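Local structure of Fe2OG dioxygenase domain-containing protein (Pseudomonas putida, 4J25) at residues 27-35 against 47-55; 155-166 against 212-223. The protein is a prolyl-4-hydroxylase, a 2-oxoglutarate oxygenase that probably uses ferrous iron to hydroxylate proline in elongation factor Tu. All coordinates share one frame; numbering follows the deposited sequence. Where two conformers were deposited one is given.

Overall arrangement
Contact 2 forms the middle of the main antiparallel sheet, and contact 1 packs against that sheet on the side away from the ligand. Their centres lie 15 Å apart. They meet directly where Leu51 CD1 touches Leu162 CD2 at 3.9 Å. Helix 103-123 is common to both, since Phe50 rests on its Met112 and Leu162 and Leu217 on its Tyr108. The roles differ. Contact 2 supplies six residues of the N-oxalylglycine pocket, and the side chain of Trp220 comes within about 5 Å of the manganese ion. Contact 1 is packing away from the site, with the side chain of Phe50 about 14 Å from the bound N-oxalylglycine.

Contact 1 (27-35 against 47-55)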
loop_
_atom_site.group_PDB
_atom_site.type_symbol
_atom_site.label_atom_id
_atom_site.label_comp_id
_atom_site.label_asym_id
_atom_site.label_seq_id
_atom_site.Cartn_x
_atom_site.Cartn_y
_atom_site.Cartn_z
ATOM N N PRO A 27 8.599 13.924 -0.507
ATOM C CA PRO A 27 8.579 13.744 -1.963
ATOM C C PRO A 27 7.310 14.292 -2.611
ATOM O O PRO A 27 6.277 14.426 -1.947
ATOM C CB PRO A 27 8.649 12.224 -2.122
ATOM C CG PRO A 27 7.994 11.688 -0.863
ATOM C CD PRO A 27 8.380 12.659 0.218
ATOM N N GLU A 28 7.379 14.582 -3.903
ATOM C CA GLU A 28 6.220 15.074 -4.626
ATOM C C GLU A 28 5.198 13.967 -4.779
ATOM O O GLU A 28 5.558 12.820 -5.055
ATOM C CB GLU A 28 6.621 15.585 -6.009
ATOM C CG GLU A 28 7.554 16.759 -5.959
ATOM C CD GLU A 28 6.926 17.940 -5.258
ATOM O OE1 GLU A 28 5.879 18.409 -5.747
ATOM O OE2 GLU A 28 7.460 18.381 -4.216
ATOM N N HIS A 29 3.927 14.312 -4.602
ATOM C CA HIS A 29 2.840 13.352 -4.766
ATOM C C HIS A 29 1.569 14.093 -5.189
ATOM O O HIS A 29 1.442 15.286 -4.940
ATOM C CB HIS A 29 2.610 12.562 -3.463
ATOM C CG HIS A 29 2.165 13.412 -2.316
ATOM N ND1 HIS A 29 3.038 13.901 -1.371
ATOM C CD2 HIS A 29 0.938 13.861 -1.963
ATOM C CE1 HIS A 29 2.369 14.619 -0.488
ATOM N NE2 HIS A 29 1.092 14.610 -0.823
ATOM N N PRO A 30 0.626 13.393 -5.838
ATOM C CA PRO A 30 -0.616 14.077 -6.210
ATOM C C PRO A 30 -1.441 14.429 -4.968
ATOM O O PRO A 30 -1.120 13.960 -3.886
ATOM C CB PRO A 30 -1.334 13.052 -7.091
ATOM C CG PRO A 30 -0.826 11.743 -6.654
ATOM C CD PRO A 30 0.603 11.967 -6.195
ATOM N N MET A 31 -2.468 15.258 -5.113
ATOM C CA MET A 31 -3.199 15.775 -3.958
ATOM C C MET A 31 -3.890 14.643 -3.184
ATOM O O MET A 31 -4.519 13.772 -3.761
ATOM C CB MET A 31 -4.200 16.837 -4.405
ATOM N N LEU A 32 -3.746 14.655 -1.866
ATOM C CA LEU A 32 -4.236 13.559 -1.037
ATOM C C LEU A 32 -5.754 13.636 -0.843
ATOM O O LEU A 32 -6.399 12.638 -0.505
ATOM C CB LEU A 32 -3.526 13.564 0.313
ATOM C CG LEU A 32 -2.002 13.498 0.240
ATOM C CD1 LEU A 32 -1.423 13.527 1.627
ATOM C CD2 LEU A 32 -1.532 12.256 -0.498
ATOM N N ALA A 33 -6.322 14.814 -1.070
ATOM C CA ALA A 33 -7.765 15.004 -0.931
ATOM C C ALA A 33 -8.552 14.014 -1.782
ATOM O O ALA A 33 -9.634 13.589 -1.394
ATOM C CB ALA A 33 -8.143 16.418 -1.295
ATOM N N ALA A 34 -8.011 13.653 -2.945
ATOM C CA ALA A 34 -8.669 12.705 -3.845
ATOM C C ALA A 34 -8.678 11.279 -3.280
ATOM O O ALA A 34 -9.661 10.553 -3.426
ATOM C CB ALA A 34 -7.994 12.730 -5.201
ATOM N N VAL A 35 -7.571 10.873 -2.653
ATOM C CA VAL A 35 -7.493 9.579 -1.981
ATOM C C VAL A 35 -8.550 9.509 -0.858
ATOM O O VAL A 35 -9.260 8.518 -0.720
ATOM C CB VAL A 35 -6.078 9.321 -1.393
ATOM C CG1 VAL A 35 -6.013 7.970 -0.697
ATOM C CG2 VAL A 35 -5.029 9.388 -2.492
ATOM N N GLN A 47 -3.986 5.340 -7.233
ATOM C CA GLN A 47 -3.305 6.519 -7.748
ATOM C C GLN A 47 -2.088 6.101 -8.539
ATOM O O GLN A 47 -1.194 5.465 -7.991
ATOM C CB GLN A 47 -2.830 7.411 -6.606
ATOM C CG GLN A 47 -3.937 7.857 -5.693
ATOM C CD GLN A 47 -4.893 8.775 -6.395
ATOM O OE1 GLN A 47 -4.489 9.578 -7.236
ATOM N NE2 GLN A 47 -6.170 8.648 -6.081
ATOM N N ALA A 48 -2.041 6.461 -9.814
ATOM C CA ALA A 48 -0.864 6.176 -10.626
ATOM C C ALA A 48 0.183 7.244 -10.339
ATOM O O ALA A 48 -0.156 8.371 -9.978
ATOM C CB ALA A 48 -1.227 6.161 -12.117
ATOM N N HIS A 49 1.455 6.891 -10.507
ATOM C CA HIS A 49 2.541 7.845 -10.315
ATOM C C HIS A 49 2.422 8.601 -8.989
ATOM O O HIS A 49 2.526 9.829 -8.944
ATOM C CB HIS A 49 2.567 8.810 -11.492
ATOM C CG HIS A 49 2.631 8.117 -12.817
ATOM N ND1 HIS A 49 3.606 7.190 -13.122
ATOM C CD2 HIS A 49 1.830 8.193 -13.906
ATOM C CE1 HIS A 49 3.416 6.741 -14.351
ATOM N NE2 HIS A 49 2.345 7.334 -14.848
ATOM N N PHE A 50 2.218 7.852 -7.909
ATOM C CA PHE A 50 2.073 8.444 -6.585
ATOM C C PHE A 50 3.359 9.151 -6.141
ATOM O O PHE A 50 3.322 10.133 -5.400
ATOM C CB PHE A 50 1.653 7.383 -5.558
ATOM C CG PHE A 50 1.354 7.959 -4.212
ATOM C CD1 PHE A 50 0.241 8.750 -4.026
ATOM C CD2 PHE A 50 2.222 7.748 -3.143
ATOM C CE1 PHE A 50 -0.028 9.321 -2.780
ATOM C CE2 PHE A 50 1.963 8.305 -1.907
ATOM C CZ PHE A 50 0.824 9.096 -1.725
ATOM N N LEU A 51 4.494 8.663 -6.623
ATOM C CA LEU A 51 5.773 9.237 -6.257
ATOM C C LEU A 51 6.635 9.366 -7.502
ATOM O O LEU A 51 6.442 8.632 -8.469
ATOM C CB LEU A 51 6.459 8.364 -5.203
ATOM C CG LEU A 51 5.738 8.276 -3.851
ATOM C CD1 LEU A 51 6.401 7.234 -2.970
ATOM C CD2 LEU A 51 5.679 9.616 -3.124
ATOM N N PRO A 52 7.586 10.304 -7.490
ATOM C CA PRO A 52 8.417 10.455 -8.687
ATOM C C PRO A 52 9.191 9.179 -8.999
ATOM O O PRO A 52 9.563 8.441 -8.095
ATOM C CB PRO A 52 9.360 11.611 -8.327
ATOM C CG PRO A 52 9.327 11.708 -6.839
ATOM C CD PRO A 52 7.988 11.209 -6.401
ATOM N N ALA A 53 9.438 8.935 -10.282
ATOM C CA ALA A 53 10.057 7.691 -10.714
ATOM C C ALA A 53 11.392 7.378 -10.028
ATOM O O ALA A 53 11.673 6.217 -9.753
ATOM C CB ALA A 53 10.217 7.691 -12.225
ATOM N N ASP A 54 12.223 8.384 -9.759
ATOM C CA ASP A 54 13.542 8.113 -9.174
ATOM C C ASP A 54 13.407 7.547 -7.761
ATOM O O ASP A 54 14.206 6.695 -7.362
ATOM C CB ASP A 54 14.445 9.361 -9.170
ATOM C CG ASP A 54 15.182 9.554 -10.487
ATOM O OD1 ASP A 54 14.814 8.891 -11.482
ATOM O OD2 ASP A 54 16.138 10.370 -10.526
ATOM N N LEU A 55 12.408 8.024 -7.014
ATOM C CA LEU A 55 12.159 7.560 -5.642
ATOM C C LEU A 55 11.614 6.127 -5.663
ATOM O O LEU A 55 12.065 5.278 -4.906
ATOM C CB LEU A 55 11.168 8.497 -4.923
ATOM C CG LEU A 55 10.707 8.093 -3.515
ATOM C CD1 LEU A 55 11.862 7.756 -2.591
ATOM C CD2 LEU A 55 9.856 9.205 -2.898
#
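The backbones run closest where His29 CA lies 5.3 Å from Leu51 CA, and they are further apart at Val35 and Gln47, with 7.8 Å between their CA atoms. The carbonyl oxygen of Phe50 sits among carbons of the other segment. Pro30 CD is 3.4 Å from Phe50 O, and His29 CA makes a CA-H...O contact with it at 3.3 Å. Phe50 CB points away, but CG stands anti to the backbone N (chi1 -174°), which brings the ring back toward 27-35. His29 CB lies over one face of this ring, towards its rim. Leu32 CD2 meets the ring edge at CE1, 4.0 Å away, and the side chains of Pro30 and Phe50 cross at about a right angle. The His29 and Phe50 ring planes are tilted by 28° and slid apart, so the imidazole barely overlaps the phenyl. The contact joins the chain leading into helix 32-42 to the turn between strand 44-47 and helix 53-67, where Pro52 is the N-cap residue. Helix 103-123 backs it, touching Phe50 through Met112 and Leu32 through Gln114. At one end Pro27 CB presses tightly on Leu55 CD2, at 3.3 Å, while Pro27 CG meets Leu51 CD2. At the other, Val35 CG2 packs on Gln47 CG at 3.7 Å. The Gln47 chain bends at chi2, and its NE2 bonds to Ser45 OG.

Contact 2 (155-166 against 212-223); sequences RRMVSAVLYLNE and RERLSLTGWFRR. With OGA (N-oxalylglycine), chain J.
Arg156 lies alongside Trp220 and folds its charged end over the indole. A bend at chi3 (-58°) sets CZ above the five-membered ring, 4.0 Å from its centroid and 11° off the normal, as a cation-pi contact. Arg156 NH2 is held by Asp148 O, and Trp220 NE1 bonds to Asp148 OD2, as does Ser159 OG. With a leucine in place of Trp220, Arg156 would probably lose the flat surface it rests on and Asp148 one of its N-H donors. The middle of the strand pair is buried and tight. Val158, Leu162, Leu217 and Phe221 line one face, and Phe221 CD2 packs on Val158 CB at 3.9 Å. Water 1 donates to both Ala160 O and Leu217 O. Just past the end of strand 156-163, OD1 of Asn165 accepts Leu215 N on an in-plane lone pair, 2.7 Å away. The ends are looser and partly exposed. Arg155 and Arg222 stack their guanidinium groups with centres 4.2 Å apart. Glu128 pairs with Arg155 and Asp129 with Arg222, probably offsetting the like charges. Arg155 NE also gives a nearly straight bond to Arg223 O (2.7 Å, 177°). Nearby a classic beta bulge sets both Met157 and Val158 opposite Phe221. At the far end Arg212 NH1 reaches Glu166 O at 3.1 Å. The extended Arg214 chain, its NE held by Gly174 O, brings NH1 to O4 of N-oxalylglycine, 2.9 Å away. Tyr163, Ser216 and Thr218, on the other face, also line this pocket, and His146, Asp148 and His205 bind the manganese, as expected for the double-stranded beta helix of 2-oxoglutarate oxygenases.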
loop_
_atom_site.group_PDB
_atom_site.type_symbol
_atom_site.label_atom_id
_atom_site.label_comp_id
_atom_site.label_asym_id
_atom_site.label_seq_id
_atom_site.Cartn_x
_atom_site.Cartn_y
_atom_site.Cartn_z
ATOM N N ARG A 155 -6.326 -3.564 14.814
ATOM C CA ARG A 155 -6.114 -2.108 14.856
ATOM C C ARG A 155 -5.920 -1.510 13.467
ATOM O O ARG A 155 -6.004 -0.298 13.289
ATOM C CB ARG A 155 -4.884 -1.776 15.694
ATOM C CG ARG A 155 -5.052 -2.012 17.178
ATOM C CD ARG A 155 -3.719 -2.043 17.864
ATOM N NE ARG A 155 -3.000 -0.782 17.716
ATOM C CZ ARG A 155 -1.730 -0.612 18.066
ATOM N NH1 ARG A 155 -1.036 -1.619 18.578
ATOM N NH2 ARG A 155 -1.150 0.566 17.911
ATOM N N ARG A 156 -5.658 -2.370 12.491
ATOM C CA ARG A 156 -5.460 -1.929 11.119
ATOM C C ARG A 156 -6.777 -1.494 10.519
ATOM O O ARG A 156 -7.739 -2.249 10.473
ATOM C CB ARG A 156 -4.772 -3.024 10.309
ATOM C CG ARG A 156 -3.523 -3.494 11.013
ATOM C CD ARG A 156 -2.701 -4.466 10.230
ATOM N NE ARG A 156 -3.432 -5.663 9.846
ATOM C CZ ARG A 156 -2.916 -6.624 9.082
ATOM N NH1 ARG A 156 -1.664 -6.528 8.641
ATOM N NH2 ARG A 156 -3.639 -7.680 8.765
ATOM N N MET A 157 -6.816 -0.238 10.100
ATOM C CA MET A 157 -8.027 0.396 9.620
ATOM C C MET A 157 -7.982 0.666 8.113
ATOM O O MET A 157 -9.003 0.633 7.446
ATOM C CB MET A 157 -8.234 1.729 10.330
ATOM C CG MET A 157 -8.444 1.621 11.827
ATOM S SD MET A 157 -9.828 0.518 12.231
ATOM C CE MET A 157 -11.197 1.462 11.597
ATOM N N VAL A 158 -6.805 0.985 7.588
ATOM C CA VAL A 158 -6.675 1.317 6.179
ATOM C C VAL A 158 -5.402 0.684 5.654
ATOM O O VAL A 158 -4.367 0.791 6.282
ATOM C CB VAL A 158 -6.575 2.851 5.940
ATOM C CG1 VAL A 158 -6.425 3.146 4.429
ATOM C CG2 VAL A 158 -7.785 3.600 6.533
ATOM N N SER A 159 -5.490 0.045 4.500
ATOM C CA SER A 159 -4.372 -0.664 3.902
ATOM C C SER A 159 -3.829 0.163 2.765
ATOM O O SER A 159 -4.575 0.854 2.100
ATOM C CB SER A 159 -4.839 -2.002 3.336
ATOM O OG SER A 159 -5.472 -2.773 4.337
ATOM N N ALA A 160 -2.529 0.080 2.532
ATOM C CA ALA A 160 -1.907 0.822 1.456
ATOM C C ALA A 160 -0.737 0.007 0.919
ATOM O O ALA A 160 0.125 -0.454 1.677
ATOM C CB ALA A 160 -1.447 2.187 1.943
ATOM N N VAL A 161 -0.738 -0.187 -0.390
ATOM C CA VAL A 161 0.303 -0.931 -1.071
ATOM C C VAL A 161 0.874 -0.056 -2.172
ATOM O O VAL A 161 0.118 0.463 -3.003
ATOM C CB VAL A 161 -0.254 -2.186 -1.756
ATOM C CG1 VAL A 161 0.901 -3.107 -2.164
ATOM C CG2 VAL A 161 -1.207 -2.896 -0.871
ATOM N N LEU A 162 2.197 0.101 -2.182
ATOM C CA LEU A 162 2.880 0.800 -3.266
ATOM C C LEU A 162 3.604 -0.233 -4.132
ATOM O O LEU A 162 4.358 -1.063 -3.618
ATOM C CB LEU A 162 3.869 1.846 -2.719
ATOM C CG LEU A 162 4.664 2.605 -3.808
ATOM C CD1 LEU A 162 3.798 3.573 -4.575
ATOM C CD2 LEU A 162 5.825 3.343 -3.185
ATOM N N TYR A 163 3.352 -0.222 -5.439
ATOM C CA TYR A 163 4.033 -1.174 -6.324
ATOM C C TYR A 163 5.296 -0.560 -6.940
ATOM O O TYR A 163 5.417 0.654 -7.071
ATOM C CB TYR A 163 3.071 -1.755 -7.379
ATOM C CG TYR A 163 1.901 -2.466 -6.727
ATOM C CD1 TYR A 163 2.076 -3.677 -6.085
ATOM C CD2 TYR A 163 0.637 -1.906 -6.721
ATOM C CE1 TYR A 163 1.018 -4.316 -5.456
ATOM C CE2 TYR A 163 -0.423 -2.544 -6.098
ATOM C CZ TYR A 163 -0.221 -3.751 -5.480
ATOM O OH TYR A 163 -1.265 -4.385 -4.853
ATOM N N LEU A 164 6.241 -1.422 -7.294
ATOM C CA LEU A 164 7.614 -1.004 -7.551
ATOM C C LEU A 164 8.194 -1.576 -8.842
ATOM O O LEU A 164 9.396 -1.477 -9.078
ATOM C CB LEU A 164 8.487 -1.469 -6.399
ATOM C CG LEU A 164 8.097 -0.945 -5.015
ATOM C CD1 LEU A 164 8.979 -1.558 -3.952
ATOM C CD2 LEU A 164 8.179 0.572 -4.986
ATOM N N ASN A 165 7.355 -2.177 -9.680
ATOM C CA ASN A 165 7.889 -2.947 -10.802
ATOM C C ASN A 165 7.869 -2.212 -12.131
ATOM O O ASN A 165 6.808 -1.875 -12.663
ATOM C CB ASN A 165 7.132 -4.252 -10.930
ATOM C CG ASN A 165 6.999 -4.961 -9.614
ATOM O OD1 ASN A 165 7.973 -5.495 -9.077
ATOM N ND2 ASN A 165 5.781 -4.975 -9.076
ATOM N N GLU A 166 9.063 -1.993 -12.673
ATOM C CA GLU A 166 9.214 -1.337 -13.954
ATOM C C GLU A 166 8.868 -2.303 -15.080
ATOM O O GLU A 166 9.169 -3.492 -14.994
ATOM C CB GLU A 166 10.655 -0.849 -14.117
ATOM C CG GLU A 166 11.116 0.098 -13.003
ATOM C CD GLU A 166 10.317 1.383 -12.975
ATOM O OE1 GLU A 166 10.310 2.081 -11.925
ATOM O OE2 GLU A 166 9.691 1.690 -14.014
ATOM N N ARG A 212 7.036 -13.341 -12.991
ATOM C CA ARG A 212 8.326 -12.733 -12.679
ATOM C C ARG A 212 8.279 -12.116 -11.284
ATOM O O ARG A 212 7.208 -11.902 -10.736
ATOM C CB ARG A 212 8.705 -11.676 -13.721
ATOM C CG ARG A 212 7.646 -10.606 -13.916
ATOM C CD ARG A 212 8.112 -9.454 -14.821
ATOM N NE ARG A 212 8.817 -8.405 -14.078
ATOM C CZ ARG A 212 8.832 -7.111 -14.406
ATOM N NH1 ARG A 212 9.503 -6.244 -13.656
ATOM N NH2 ARG A 212 8.178 -6.670 -15.472
ATOM N N GLU A 213 9.443 -11.858 -10.706
ATOM C CA GLU A 213 9.509 -11.325 -9.351
ATOM C C GLU A 213 8.623 -10.105 -9.220
ATOM O O GLU A 213 8.674 -9.189 -10.039
ATOM C CB GLU A 213 10.933 -10.919 -9.000
ATOM C CG GLU A 213 11.906 -12.054 -8.915
ATOM C CD GLU A 213 13.302 -11.550 -8.652
ATOM O OE1 GLU A 213 13.434 -10.420 -8.117
ATOM O OE2 GLU A 213 14.263 -12.268 -8.992
ATOM N N ARG A 214 7.805 -10.087 -8.184
ATOM C CA ARG A 214 6.874 -8.995 -8.003
ATOM C C ARG A 214 7.187 -8.246 -6.715
ATOM O O ARG A 214 7.122 -8.806 -5.640
ATOM C CB ARG A 214 5.458 -9.539 -7.990
ATOM C CG ARG A 214 4.365 -8.524 -7.813
ATOM C CD ARG A 214 3.192 -9.283 -7.284
ATOM N NE ARG A 214 1.917 -8.589 -7.332
ATOM C CZ ARG A 214 1.340 -7.975 -6.296
ATOM N NH1 ARG A 214 1.949 -7.884 -5.114
ATOM N NH2 ARG A 214 0.155 -7.417 -6.457
ATOM N N LEU A 215 7.495 -6.966 -6.855
ATOM C CA LEU A 215 7.928 -6.132 -5.746
ATOM C C LEU A 215 6.870 -5.144 -5.281
ATOM O O LEU A 215 6.230 -4.486 -6.105
ATOM C CB LEU A 215 9.156 -5.334 -6.165
ATOM C CG LEU A 215 10.394 -6.078 -6.644
ATOM C CD1 LEU A 215 11.529 -5.066 -6.769
ATOM C CD2 LEU A 215 10.775 -7.184 -5.724
ATOM N N SER A 216 6.707 -5.022 -3.964
ATOM C CA SER A 216 5.772 -4.048 -3.395
ATOM C C SER A 216 6.204 -3.546 -2.014
ATOM O O SER A 216 7.103 -4.094 -1.390
ATOM C CB SER A 216 4.387 -4.670 -3.259
ATOM O OG SER A 216 4.475 -5.827 -2.462
ATOM N N LEU A 217 5.553 -2.483 -1.563
ATOM C CA LEU A 217 5.742 -1.940 -0.225
ATOM C C LEU A 217 4.334 -1.883 0.363
ATOM O O LEU A 217 3.490 -1.114 -0.081
ATOM C CB LEU A 217 6.393 -0.563 -0.325
ATOM C CG LEU A 217 6.804 0.194 0.931
ATOM C CD1 LEU A 217 7.617 -0.671 1.858
ATOM C CD2 LEU A 217 7.590 1.435 0.546
ATOM N N THR A 218 4.094 -2.753 1.336
ATOM C CA THR A 218 2.765 -2.957 1.881
ATOM C C THR A 218 2.692 -2.448 3.324
ATOM O O THR A 218 3.647 -2.584 4.091
ATOM C CB THR A 218 2.382 -4.445 1.801
ATOM O OG1 THR A 218 1.004 -4.607 2.144
ATOM C CG2 THR A 218 3.258 -5.287 2.722
ATOM N N GLY A 219 1.561 -1.851 3.691
ATOM C CA GLY A 219 1.434 -1.254 5.000
ATOM C C GLY A 219 0.002 -1.049 5.461
ATOM O O GLY A 219 -0.948 -1.301 4.709
ATOM N N TRP A 220 -0.129 -0.540 6.686
ATOM C CA TRP A 220 -1.435 -0.323 7.327
ATOM C C TRP A 220 -1.371 0.859 8.249
ATOM O O TRP A 220 -0.389 1.023 8.996
ATOM C CB TRP A 220 -1.862 -1.562 8.115
ATOM C CG TRP A 220 -1.952 -2.733 7.223
ATOM C CD1 TRP A 220 -3.023 -3.116 6.474
ATOM C CD2 TRP A 220 -0.900 -3.657 6.930
ATOM N NE1 TRP A 220 -2.705 -4.227 5.740
ATOM C CE2 TRP A 220 -1.400 -4.568 5.990
ATOM C CE3 TRP A 220 0.429 -3.782 7.356
ATOM C CZ2 TRP A 220 -0.634 -5.609 5.490
ATOM C CZ3 TRP A 220 1.187 -4.798 6.859
ATOM C CH2 TRP A 220 0.659 -5.706 5.935
ATOM N N PHE A 221 -2.381 1.712 8.146
ATOM C CA PHE A 221 -2.612 2.750 9.127
ATOM C C PHE A 221 -3.420 2.141 10.259
ATOM O O PHE A 221 -4.412 1.437 10.008
ATOM C CB PHE A 221 -3.408 3.910 8.521
ATOM C CG PHE A 221 -2.709 4.626 7.400
ATOM C CD1 PHE A 221 -1.806 5.642 7.677
ATOM C CD2 PHE A 221 -2.974 4.308 6.080
ATOM C CE1 PHE A 221 -1.153 6.314 6.652
ATOM C CE2 PHE A 221 -2.324 4.970 5.057
ATOM C CZ PHE A 221 -1.419 5.983 5.348
ATOM N N ARG A 222 -3.028 2.436 11.498
ATOM C CA ARG A 222 -3.616 1.804 12.664
ATOM C C ARG A 222 -4.167 2.794 13.675
ATOM O O ARG A 222 -3.685 3.912 13.773
ATOM C CB ARG A 222 -2.577 0.946 13.371
ATOM C CG ARG A 222 -1.855 -0.028 12.482
ATOM C CD ARG A 222 -0.971 -0.950 13.289
ATOM N NE ARG A 222 0.079 -0.205 13.965
ATOM C CZ ARG A 222 0.922 -0.721 14.854
ATOM N NH1 ARG A 222 0.853 -1.999 15.190
ATOM N NH2 ARG A 222 1.843 0.055 15.405
ATOM N N ARG A 223 -5.196 2.363 14.400
ATOM C CA ARG A 223 -5.661 3.026 15.615
ATOM C C ARG A 223 -4.927 2.456 16.815
ATOM O O ARG A 223 -4.333 1.376 16.739
ATOM C CB ARG A 223 -7.147 2.737 15.868
ATOM C CG ARG A 223 -8.104 3.300 14.869
ATOM C CD ARG A 223 -9.541 2.857 15.188
ATOM N NE ARG A 223 -9.926 3.226 16.550
ATOM C CZ ARG A 223 -10.458 4.393 16.893
ATOM N NH1 ARG A 223 -10.701 5.317 15.971
ATOM N NH2 ARG A 223 -10.766 4.634 18.162
HETATM C C1 OGA J . -1.048 -8.062 2.020
HETATM C C2 OGA J . -1.573 -7.970 0.620
HETATM C C4 OGA J . -1.258 -7.386 -1.759
HETATM C C5 OGA J . -0.258 -6.862 -2.732
HETATM O O1 OGA J . 0.200 -7.941 2.188
HETATM O O2 OGA J . -1.846 -8.234 3.009
HETATM O "O2'" OGA J . -2.724 -8.305 0.383
HETATM O O3 OGA J . -0.657 -6.243 -3.750
HETATM N N1 OGA J . -0.724 -7.477 -0.441
HETATM O O4 OGA J . 0.976 -7.029 -2.544
HETATM O O HOH W 1 2.565 0.876 1.733
HETATM O O HOH W 2 10.311 -5.560 -10.416
#